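Long-range contacts in putative Nitroreductase (Anabaena variabilis ATCC 29413, PDB 3EO7), which binds flavin mononucleotide and is probably an oxidoreductase of the nitroreductase family, with two nitroreductase-like regions in a single chain: residues P53-T58 against R73-L78; A163-A168 against D220-D225; A316-G321 against N468-Q473. All blocks are in the same frame, centred on the assembly; numbering follows the deposited sequence.

How the interactions relate
From the N terminus, interaction 1 comes first. It closes a short loop by bringing residues 53-58, just after edge strand 47-50, back onto helix 66-82. Interaction 2 closes a longer loop, joining strand 162-169 to the end of helix 215-222. Interaction 3 spans most of the C-terminal half, from the loop before helix 325-333 to the last turn of helix 452-473. The three follow one another in series, and none nests or crosses. Interactions 1 and 2 touch where Leu77 and Leu78 pack on Ile164. Interactions 2 and 3 lie on opposite sides of the chain's centre.

Interaction 1: P53-T58 against R73-L78; sequences PYLQET and RLSRLL. With ACT (acetate ion), chain F.
Leu55 and Arg76 bring the backbones closest, with Leu55 CA 6.0 Å from Arg76 CA. Residues 53-54 end a short 3-10 segment, and the chain then runs on as a loop past the side of helix 66-82. Ser75 points at this loop. Its CB lies 3.9 Å from Tyr54 CB, and its OG is 3.7 Å from Leu55 CD1. That hydroxyl is buried, but Leu51 O and His133 NE2 both bond to it. Leu55 CG stands anti to the backbone N (chi1 -163°), which swings CD1 in over the helix, 4.0 Å from Arg76 CA. The contact ties the connection after edge strand 47-50 to the helix that follows it in this nitroreductase-type alpha/beta fold. Arg76 bends at chi3, and its guanidinium comes edge-on near Gln56 O, with NH2 still 4.1 Å from that oxygen. Its salt bridge is made elsewhere, from NH1 to Glu328 on helix 325-333. The Tyr54 ring leads away from Ser75 and meets the ring of Trp71. At its far end, Tyr54 OH donates a 2.6 Å hydrogen bond to acetate O, which lies near the ring plane. The acetate is probably from the crystallisation liquor.

Interaction 2: A163-A168 against D220-D225; sequences AIIVTA and DLLYID
Thr167 OG1 is hydrogen-bonded to Glu229 OE2 of the neighbouring strand 229-239, while the methyl CG2 of Thr167 is given to Leu222 and Ile224. The torsion explains the split: OG1 sits between the backbone N and the carbonyl carbon (chi1 68°), and the methyl stands anti to the carbonyl carbon. Thr167 CG2 meets Leu222 CD1 tip to tip at 3.6 Å, and it also reaches Ile224 CD1 at 4.0 Å. Leu222 CD1 serves a second neighbour as well, Ile165 CG2, at 3.9 Å. The other Leu222 methyl, CD2, faces Ile165 CD1 at 4.2 Å. Farther out, Ile165 CD1 approaches Leu221 CD2 at 4.4 Å.

Ile165 and Thr167 are alternate residues of strand 162-169 and point to the same side of the antiparallel sheet. Helix 215-222 packs there through its last turn. On the other side, Val166 and Ala168 touch helix 181-202, so this strand has helices on both faces, as expected in the nitroreductase fold. The helix stops with a Schellman motif. Tyr223 takes a positive phi of 64°, and Tyr223 N bonds to Asp220 O at 3.0 Å. This reversal lets Ile224 turn inward beside Leu222, with Tyr112 and Glu229 also against it. Leu222 O is bonded by Tyr138 OH, which ties the end of the helix to strand 134-139.

No hydrogen bond crosses between the two segments. They meet through branched aliphatic side chains and one threonine methyl, and the hydroxyl of that threonine is satisfied within the sheet. Their fit therefore depends on shape and burial rather than on a directional bond.

Interaction 3: A316-G321 against N468-Q473; sequences APIYWG and NLAAIQ
Ile318 and Trp320 cover the last turn of helix 452-473, the long helix of the second nitroreductase region. The same helix touches helix 181-202 of the first region through Asn468 and Leu469. This is consistent with the paired central helices of nitroreductase dimers, here built from one chain. Leu469 also packs against Arg334, an FMN-binding residue.

The aliphatic contacts centre on Ile318. Its CD1 presses on Ala470 CB at 3.6 Å, and its CG2 lies 3.7 Å from Gln473 CG. The side chains of Ile318 and Gln473 lie alongside, with their ends pointing opposite ways. Phe356 of helix 347-358 packs on both Ile318 and Ala470. Within the loop, Ile318 CG2 also sits over one face of the Trp320 indole, offset toward its rim.

The aromatic contacts belong to Trp320. With CG anti to the carbonyl carbon (chi1 -66°), its six-membered ring reaches the helix. Trp320 CZ3 is 3.5 Å from Gln473 CB, and the methylene CG of Gln473 is equally near. Gln473 bends at chi2 (61°), which lays its chain along the ring with the amide plane turned 49° from it.

Polar bonds hold the loop from outside the pair. Gln366 bonds to the backbone of both Ile318 and Trp320, and Tyr363 OH bonds to Ile318 N. On the helix, Leu469 O accepts the helical bond from Gln473 N at 2.9 Å, and Trp320 CH2 meets that oxygen edge-on, in the ring plane, at 3.9 Å.

Interaction 1: P53-T58 against R73-L78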
loop_
_atom_site.group_PDB
_atom_site.type_symbol
_atom_site.label_atom_id
_atom_site.label_comp_id
_atom_site.label_asym_id
_atom_site.label_seq_id
_atom_site.Cartn_x
_atom_site.Cartn_y
_atom_site.Cartn_z
ATOM N N PRO A 53 19.688 -19.369 2.363
ATOM C CA PRO A 53 20.881 -19.676 1.551
ATOM C C PRO A 53 20.954 -18.978 0.194
ATOM O O PRO A 53 22.041 -18.861 -0.382
ATOM C CB PRO A 53 20.802 -21.184 1.373
ATOM C CG PRO A 53 20.043 -21.655 2.580
ATOM C CD PRO A 53 18.983 -20.605 2.762
ATOM N N TYR A 54 19.828 -18.463 -0.290
ATOM C CA TYR A 54 19.786 -17.809 -1.603
ATOM C C TYR A 54 19.759 -16.296 -1.529
ATOM O O TYR A 54 19.698 -15.631 -2.559
ATOM C CB TYR A 54 18.576 -18.325 -2.383
ATOM C CG TYR A 54 18.538 -19.809 -2.440
ATOM C CD1 TYR A 54 19.358 -20.499 -3.336
ATOM C CD2 TYR A 54 17.692 -20.536 -1.615
ATOM C CE1 TYR A 54 19.339 -21.873 -3.410
ATOM C CE2 TYR A 54 17.689 -21.933 -1.659
ATOM C CZ TYR A 54 18.503 -22.586 -2.573
ATOM O OH TYR A 54 18.517 -23.954 -2.645
ATOM N N LEU A 55 19.801 -15.757 -0.318
ATOM C CA LEU A 55 19.781 -14.315 -0.078
ATOM C C LEU A 55 21.267 -13.990 0.144
ATOM O O LEU A 55 21.712 -13.833 1.275
ATOM C CB LEU A 55 18.931 -14.086 1.180
ATOM C CG LEU A 55 18.337 -12.748 1.581
ATOM C CD1 LEU A 55 17.302 -12.377 0.561
ATOM C CD2 LEU A 55 17.712 -12.821 2.981
ATOM N N GLN A 56 22.050 -13.889 -0.927
ATOM C CA GLN A 56 23.501 -13.819 -0.754
ATOM C C GLN A 56 24.334 -12.937 -1.708
ATOM O O GLN A 56 23.989 -11.767 -1.949
ATOM C CB GLN A 56 23.999 -15.258 -0.821
ATOM C CG GLN A 56 23.575 -15.946 -2.120
ATOM C CD GLN A 56 24.483 -17.082 -2.518
ATOM O OE1 GLN A 56 25.684 -17.078 -2.215
ATOM N NE2 GLN A 56 23.924 -18.053 -3.240
ATOM N N GLU A 57 25.451 -13.507 -2.193
ATOM C CA GLU A 57 26.440 -12.856 -3.067
ATOM C C GLU A 57 26.735 -13.753 -4.307
ATOM O O GLU A 57 25.827 -14.057 -5.097
ATOM C CB GLU A 57 27.735 -12.594 -2.266
ATOM C CG GLU A 57 27.574 -11.831 -0.935
ATOM C CD GLU A 57 28.897 -11.697 -0.166
ATOM O OE1 GLU A 57 29.932 -12.204 -0.657
ATOM O OE2 GLU A 57 28.905 -11.091 0.929
ATOM N N THR A 58 27.991 -14.189 -4.460
ATOM C CA THR A 58 28.425 -15.016 -5.593
ATOM C C THR A 58 29.747 -15.722 -5.264
ATOM O O THR A 58 30.507 -15.219 -4.420
ATOM C CB THR A 58 28.663 -14.148 -6.869
ATOM O OG1 THR A 58 29.425 -12.976 -6.527
ATOM C CG2 THR A 58 27.346 -13.722 -7.513
ATOM N N ARG A 73 16.172 -15.419 -6.909
ATOM C CA ARG A 73 15.206 -14.408 -7.317
ATOM C C ARG A 73 13.970 -14.432 -6.421
ATOM O O ARG A 73 13.525 -13.385 -5.975
ATOM C CB ARG A 73 14.813 -14.607 -8.789
ATOM C CG ARG A 73 15.960 -14.444 -9.780
ATOM C CD ARG A 73 15.538 -14.969 -11.144
ATOM N NE ARG A 73 14.519 -14.098 -11.723
ATOM C CZ ARG A 73 13.676 -14.441 -12.686
ATOM N NH1 ARG A 73 13.670 -15.682 -13.177
ATOM N NH2 ARG A 73 12.807 -13.556 -13.128
ATOM N N LEU A 74 13.421 -15.623 -6.137
ATOM C CA LEU A 74 12.230 -15.703 -5.256
ATOM C C LEU A 74 12.569 -15.238 -3.825
ATOM O O LEU A 74 11.811 -14.511 -3.179
ATOM C CB LEU A 74 11.676 -17.152 -5.202
ATOM C CG LEU A 74 10.397 -17.291 -4.325
ATOM C CD1 LEU A 74 9.254 -16.427 -4.886
ATOM C CD2 LEU A 74 10.000 -18.794 -4.179
ATOM N N SER A 75 13.727 -15.663 -3.339
ATOM C CA SER A 75 14.185 -15.313 -1.984
ATOM C C SER A 75 14.321 -13.796 -1.843
ATOM O O SER A 75 13.832 -13.175 -0.886
ATOM C CB SER A 75 15.515 -16.019 -1.694
ATOM O OG SER A 75 16.032 -15.657 -0.426
ATOM N N ARG A 76 14.975 -13.189 -2.814
ATOM C CA ARG A 76 15.162 -11.738 -2.816
ATOM C C ARG A 76 13.865 -10.961 -2.991
ATOM O O ARG A 76 13.652 -9.932 -2.319
ATOM C CB ARG A 76 16.192 -11.357 -3.890
ATOM C CG ARG A 76 16.595 -9.884 -3.955
ATOM C CD ARG A 76 17.581 -9.629 -5.114
ATOM N NE ARG A 76 18.697 -10.572 -5.075
ATOM C CZ ARG A 76 19.835 -10.390 -4.405
ATOM N NH1 ARG A 76 20.044 -9.273 -3.699
ATOM N NH2 ARG A 76 20.778 -11.342 -4.446
ATOM N N LEU A 77 12.986 -11.436 -3.885
ATOM C CA LEU A 77 11.706 -10.799 -4.104
ATOM C C LEU A 77 10.920 -10.745 -2.789
ATOM O O LEU A 77 10.433 -9.688 -2.378
ATOM C CB LEU A 77 10.912 -11.531 -5.206
ATOM C CG LEU A 77 9.611 -10.861 -5.677
ATOM C CD1 LEU A 77 9.256 -11.346 -7.108
ATOM C CD2 LEU A 77 8.480 -11.128 -4.686
ATOM N N LEU A 78 10.897 -11.861 -2.074
ATOM C CA LEU A 78 10.120 -11.926 -0.837
ATOM C C LEU A 78 10.769 -11.107 0.264
ATOM O O LEU A 78 10.088 -10.366 0.993
ATOM C CB LEU A 78 9.885 -13.356 -0.423
ATOM C CG LEU A 78 8.897 -14.189 -1.270
ATOM C CD1 LEU A 78 9.020 -15.692 -0.949
ATOM C CD2 LEU A 78 7.483 -13.655 -1.025
HETATM C C ACT F . 15.541 -25.723 -2.206
HETATM O O ACT F . 16.383 -24.996 -1.619
HETATM O OXT ACT F . 14.421 -25.213 -2.330
HETATM C CH3 ACT F . 15.828 -27.103 -2.731
#

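Interaction 2: A163-A168 against D220-D225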
loop_
_atom_site.group_PDB
_atom_site.type_symbol
_atom_site.label_atom_id
_atom_site.label_comp_id
_atom_site.label_asym_id
_atom_site.label_seq_id
_atom_site.Cartn_x
_atom_site.Cartn_y
_atom_site.Cartn_z
ATOM N N ALA A 163 1.933 -17.137 -8.007
ATOM C CA ALA A 163 1.241 -15.924 -7.624
ATOM C C ALA A 163 1.447 -15.676 -6.150
ATOM O O ALA A 163 1.564 -16.610 -5.340
ATOM C CB ALA A 163 -0.285 -16.042 -7.898
ATOM N N ILE A 164 1.497 -14.405 -5.813
ATOM C CA ILE A 164 1.424 -14.011 -4.422
ATOM C C ILE A 164 -0.047 -13.698 -4.152
ATOM O O ILE A 164 -0.742 -13.143 -4.998
ATOM C CB ILE A 164 2.287 -12.742 -4.150
ATOM C CG1 ILE A 164 3.748 -13.167 -3.997
ATOM C CG2 ILE A 164 1.859 -12.034 -2.843
ATOM C CD1 ILE A 164 4.775 -11.965 -3.906
ATOM N N ILE A 165 -0.517 -14.043 -2.963
ATOM C CA ILE A 165 -1.802 -13.560 -2.504
ATOM C C ILE A 165 -1.505 -12.867 -1.187
ATOM O O ILE A 165 -0.806 -13.430 -0.317
ATOM C CB ILE A 165 -2.875 -14.656 -2.345
ATOM C CG1 ILE A 165 -3.085 -15.385 -3.692
ATOM C CG2 ILE A 165 -4.170 -14.020 -1.784
ATOM C CD1 ILE A 165 -4.132 -16.532 -3.619
ATOM N N VAL A 166 -2.039 -11.656 -1.033
ATOM C CA VAL A 166 -1.882 -10.889 0.198
ATOM C C VAL A 166 -3.219 -10.886 0.896
ATOM O O VAL A 166 -4.242 -10.501 0.308
ATOM C CB VAL A 166 -1.431 -9.438 -0.003
ATOM C CG1 VAL A 166 -1.218 -8.739 1.376
ATOM C CG2 VAL A 166 -0.150 -9.398 -0.794
ATOM N N THR A 167 -3.205 -11.343 2.143
ATOM C CA THR A 167 -4.387 -11.305 2.967
ATOM C C THR A 167 -4.151 -10.344 4.136
ATOM O O THR A 167 -3.005 -9.891 4.374
ATOM C CB THR A 167 -4.667 -12.671 3.599
ATOM O OG1 THR A 167 -3.638 -12.979 4.554
ATOM C CG2 THR A 167 -4.824 -13.785 2.552
ATOM N N ALA A 168 -5.238 -10.063 4.860
ATOM C CA ALA A 168 -5.213 -9.239 6.083
ATOM C C ALA A 168 -5.762 -10.085 7.231
ATOM O O ALA A 168 -6.846 -10.689 7.087
ATOM C CB ALA A 168 -6.072 -7.925 5.928
ATOM N N ASP A 220 -11.364 -19.666 0.661
ATOM C CA ASP A 220 -11.491 -21.119 0.750
ATOM C C ASP A 220 -10.227 -21.822 0.236
ATOM O O ASP A 220 -9.752 -22.809 0.838
ATOM C CB ASP A 220 -12.709 -21.602 -0.055
ATOM C CG ASP A 220 -14.066 -21.301 0.626
ATOM O OD1 ASP A 220 -14.108 -20.818 1.783
ATOM O OD2 ASP A 220 -15.106 -21.575 -0.028
ATOM N N LEU A 221 -9.725 -21.340 -0.899
ATOM C CA LEU A 221 -8.536 -21.901 -1.592
ATOM C C LEU A 221 -7.317 -21.887 -0.676
ATOM O O LEU A 221 -6.586 -22.866 -0.590
ATOM C CB LEU A 221 -8.288 -21.120 -2.914
ATOM C CG LEU A 221 -6.983 -21.379 -3.682
ATOM C CD1 LEU A 221 -7.162 -21.181 -5.204
ATOM C CD2 LEU A 221 -5.872 -20.542 -3.227
ATOM N N LEU A 222 -7.144 -20.795 0.066
ATOM C CA LEU A 222 -6.055 -20.657 1.040
ATOM C C LEU A 222 -6.253 -21.401 2.361
ATOM O O LEU A 222 -5.298 -21.550 3.132
ATOM C CB LEU A 222 -5.844 -19.191 1.376
ATOM C CG LEU A 222 -5.274 -18.349 0.242
ATOM C CD1 LEU A 222 -5.262 -16.860 0.681
ATOM C CD2 LEU A 222 -3.872 -18.869 -0.141
ATOM N N TYR A 223 -7.492 -21.821 2.598
ATOM C CA TYR A 223 -7.921 -22.541 3.805
ATOM C C TYR A 223 -7.784 -21.688 5.070
ATOM O O TYR A 223 -7.357 -22.165 6.129
ATOM C CB TYR A 223 -7.216 -23.889 3.948
ATOM C CG TYR A 223 -8.008 -24.857 4.798
ATOM C CD1 TYR A 223 -9.222 -25.364 4.342
ATOM C CD2 TYR A 223 -7.556 -25.258 6.050
ATOM C CE1 TYR A 223 -9.969 -26.242 5.119
ATOM C CE2 TYR A 223 -8.292 -26.136 6.828
ATOM C CZ TYR A 223 -9.496 -26.616 6.359
ATOM O OH TYR A 223 -10.224 -27.487 7.129
ATOM N N ILE A 224 -8.207 -20.435 4.953
ATOM C CA ILE A 224 -8.159 -19.488 6.047
ATOM C C ILE A 224 -9.578 -19.216 6.575
ATOM O O ILE A 224 -10.583 -19.377 5.856
ATOM C CB ILE A 224 -7.446 -18.170 5.635
ATOM C CG1 ILE A 224 -8.181 -17.445 4.504
ATOM C CG2 ILE A 224 -5.986 -18.480 5.324
ATOM C CD1 ILE A 224 -7.609 -16.119 4.139
ATOM N N ASP A 225 -9.661 -18.795 7.826
ATOM C CA ASP A 225 -10.940 -18.487 8.457
ATOM C C ASP A 225 -11.336 -17.086 8.021
ATOM O O ASP A 225 -10.729 -16.113 8.455
ATOM C CB ASP A 225 -10.760 -18.550 9.983
ATOM C CG ASP A 225 -11.983 -18.178 10.745
ATOM O OD1 ASP A 225 -12.939 -17.664 10.166
ATOM O OD2 ASP A 225 -11.976 -18.354 11.990
#

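Interaction 3: A316-G321 against N468-Q473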
loop_
_atom_site.group_PDB
_atom_site.type_symbol
_atom_site.label_atom_id
_atom_site.label_comp_id
_atom_site.label_asym_id
_atom_site.label_seq_id
_atom_site.Cartn_x
_atom_site.Cartn_y
_atom_site.Cartn_z
ATOM N N ALA A 316 14.547 15.810 -13.234
ATOM C CA ALA A 316 15.542 14.791 -13.599
ATOM C C ALA A 316 15.191 13.610 -12.674
ATOM O O ALA A 316 14.634 13.805 -11.571
ATOM C CB ALA A 316 16.964 15.298 -13.323
ATOM N N PRO A 317 15.470 12.376 -13.116
ATOM C CA PRO A 317 15.085 11.195 -12.310
ATOM C C PRO A 317 16.045 10.887 -11.183
ATOM O O PRO A 317 17.225 11.248 -11.258
ATOM C CB PRO A 317 15.138 10.049 -13.322
ATOM C CG PRO A 317 16.205 10.459 -14.278
ATOM C CD PRO A 317 16.135 11.993 -14.376
ATOM N N ILE A 318 15.550 10.221 -10.151
ATOM C CA ILE A 318 16.390 9.720 -9.071
ATOM C C ILE A 318 17.225 8.590 -9.664
ATOM O O ILE A 318 16.694 7.720 -10.357
ATOM C CB ILE A 318 15.538 9.162 -7.898
ATOM C CG1 ILE A 318 14.775 10.290 -7.202
ATOM C CG2 ILE A 318 16.399 8.441 -6.879
ATOM C CD1 ILE A 318 13.841 9.837 -6.082
ATOM N N TYR A 319 18.528 8.605 -9.394
ATOM C CA TYR A 319 19.438 7.551 -9.861
ATOM C C TYR A 319 19.504 6.489 -8.784
ATOM O O TYR A 319 19.882 6.781 -7.652
ATOM C CB TYR A 319 20.821 8.097 -10.161
ATOM C CG TYR A 319 21.784 7.005 -10.583
ATOM C CD1 TYR A 319 21.509 6.199 -11.688
ATOM C CD2 TYR A 319 22.958 6.790 -9.882
ATOM C CE1 TYR A 319 22.405 5.199 -12.087
ATOM C CE2 TYR A 319 23.851 5.813 -10.275
ATOM C CZ TYR A 319 23.574 5.022 -11.361
ATOM O OH TYR A 319 24.505 4.058 -11.705
ATOM N N TRP A 320 19.105 5.268 -9.145
ATOM C CA TRP A 320 19.052 4.156 -8.189
ATOM C C TRP A 320 20.266 3.230 -8.166
ATOM O O TRP A 320 20.199 2.164 -7.559
ATOM C CB TRP A 320 17.787 3.340 -8.430
ATOM C CG TRP A 320 16.528 4.106 -8.120
ATOM C CD1 TRP A 320 15.660 4.679 -9.008
ATOM C CD2 TRP A 320 16.019 4.374 -6.822
ATOM N NE1 TRP A 320 14.610 5.276 -8.329
ATOM C CE2 TRP A 320 14.811 5.103 -6.983
ATOM C CE3 TRP A 320 16.440 4.041 -5.524
ATOM C CZ2 TRP A 320 14.057 5.527 -5.899
ATOM C CZ3 TRP A 320 15.658 4.443 -4.445
ATOM C CH2 TRP A 320 14.472 5.159 -4.647
ATOM N N GLY A 321 21.376 3.644 -8.788
ATOM C CA GLY A 321 22.602 2.857 -8.812
ATOM C C GLY A 321 22.619 1.817 -9.902
ATOM O O GLY A 321 21.591 1.493 -10.513
ATOM N N ASN A 468 8.047 7.080 0.314
ATOM C CA ASN A 468 8.906 6.734 1.437
ATOM C C ASN A 468 10.315 6.308 0.954
ATOM O O ASN A 468 11.317 6.772 1.467
ATOM C CB ASN A 468 8.306 5.627 2.334
ATOM C CG ASN A 468 7.311 6.159 3.368
ATOM O OD1 ASN A 468 7.576 6.088 4.574
ATOM N ND2 ASN A 468 6.177 6.688 2.912
ATOM N N LEU A 469 10.355 5.430 -0.040
ATOM C CA LEU A 469 11.621 4.926 -0.586
ATOM C C LEU A 469 12.409 6.059 -1.236
ATOM O O LEU A 469 13.622 6.212 -0.980
ATOM C CB LEU A 469 11.356 3.773 -1.544
ATOM C CG LEU A 469 10.884 2.464 -0.883
ATOM C CD1 LEU A 469 10.443 1.431 -1.955
ATOM C CD2 LEU A 469 11.957 1.903 0.065
ATOM N N ALA A 470 11.738 6.886 -2.019
ATOM C CA ALA A 470 12.412 8.035 -2.628
ATOM C C ALA A 470 13.006 8.973 -1.570
ATOM O O ALA A 470 14.136 9.452 -1.727
ATOM C CB ALA A 470 11.489 8.793 -3.596
ATOM N N ALA A 471 12.256 9.234 -0.508
ATOM C CA ALA A 471 12.707 10.122 0.557
ATOM C C ALA A 471 13.970 9.566 1.169
ATOM O O ALA A 471 14.954 10.271 1.314
ATOM C CB ALA A 471 11.601 10.298 1.654
ATOM N N ILE A 472 13.943 8.292 1.551
ATOM C CA ILE A 472 15.105 7.653 2.162
ATOM C C ILE A 472 16.309 7.642 1.224
ATOM O O ILE A 472 17.422 7.929 1.659
ATOM C CB ILE A 472 14.772 6.224 2.651
ATOM C CG1 ILE A 472 13.690 6.267 3.751
ATOM C CG2 ILE A 472 16.084 5.473 3.068
ATOM C CD1 ILE A 472 14.017 7.145 4.975
ATOM N N GLN A 473 16.100 7.357 -0.064
ATOM C CA GLN A 473 17.178 7.416 -1.044
ATOM C C GLN A 473 17.852 8.778 -1.100
ATOM O O GLN A 473 19.058 8.856 -1.284
ATOM C CB GLN A 473 16.651 7.062 -2.421
ATOM C CG GLN A 473 17.640 7.191 -3.599
ATOM C CD GLN A 473 18.864 6.306 -3.493
ATOM O OE1 GLN A 473 18.858 5.287 -2.802
ATOM N NE2 GLN A 473 19.933 6.686 -4.215
#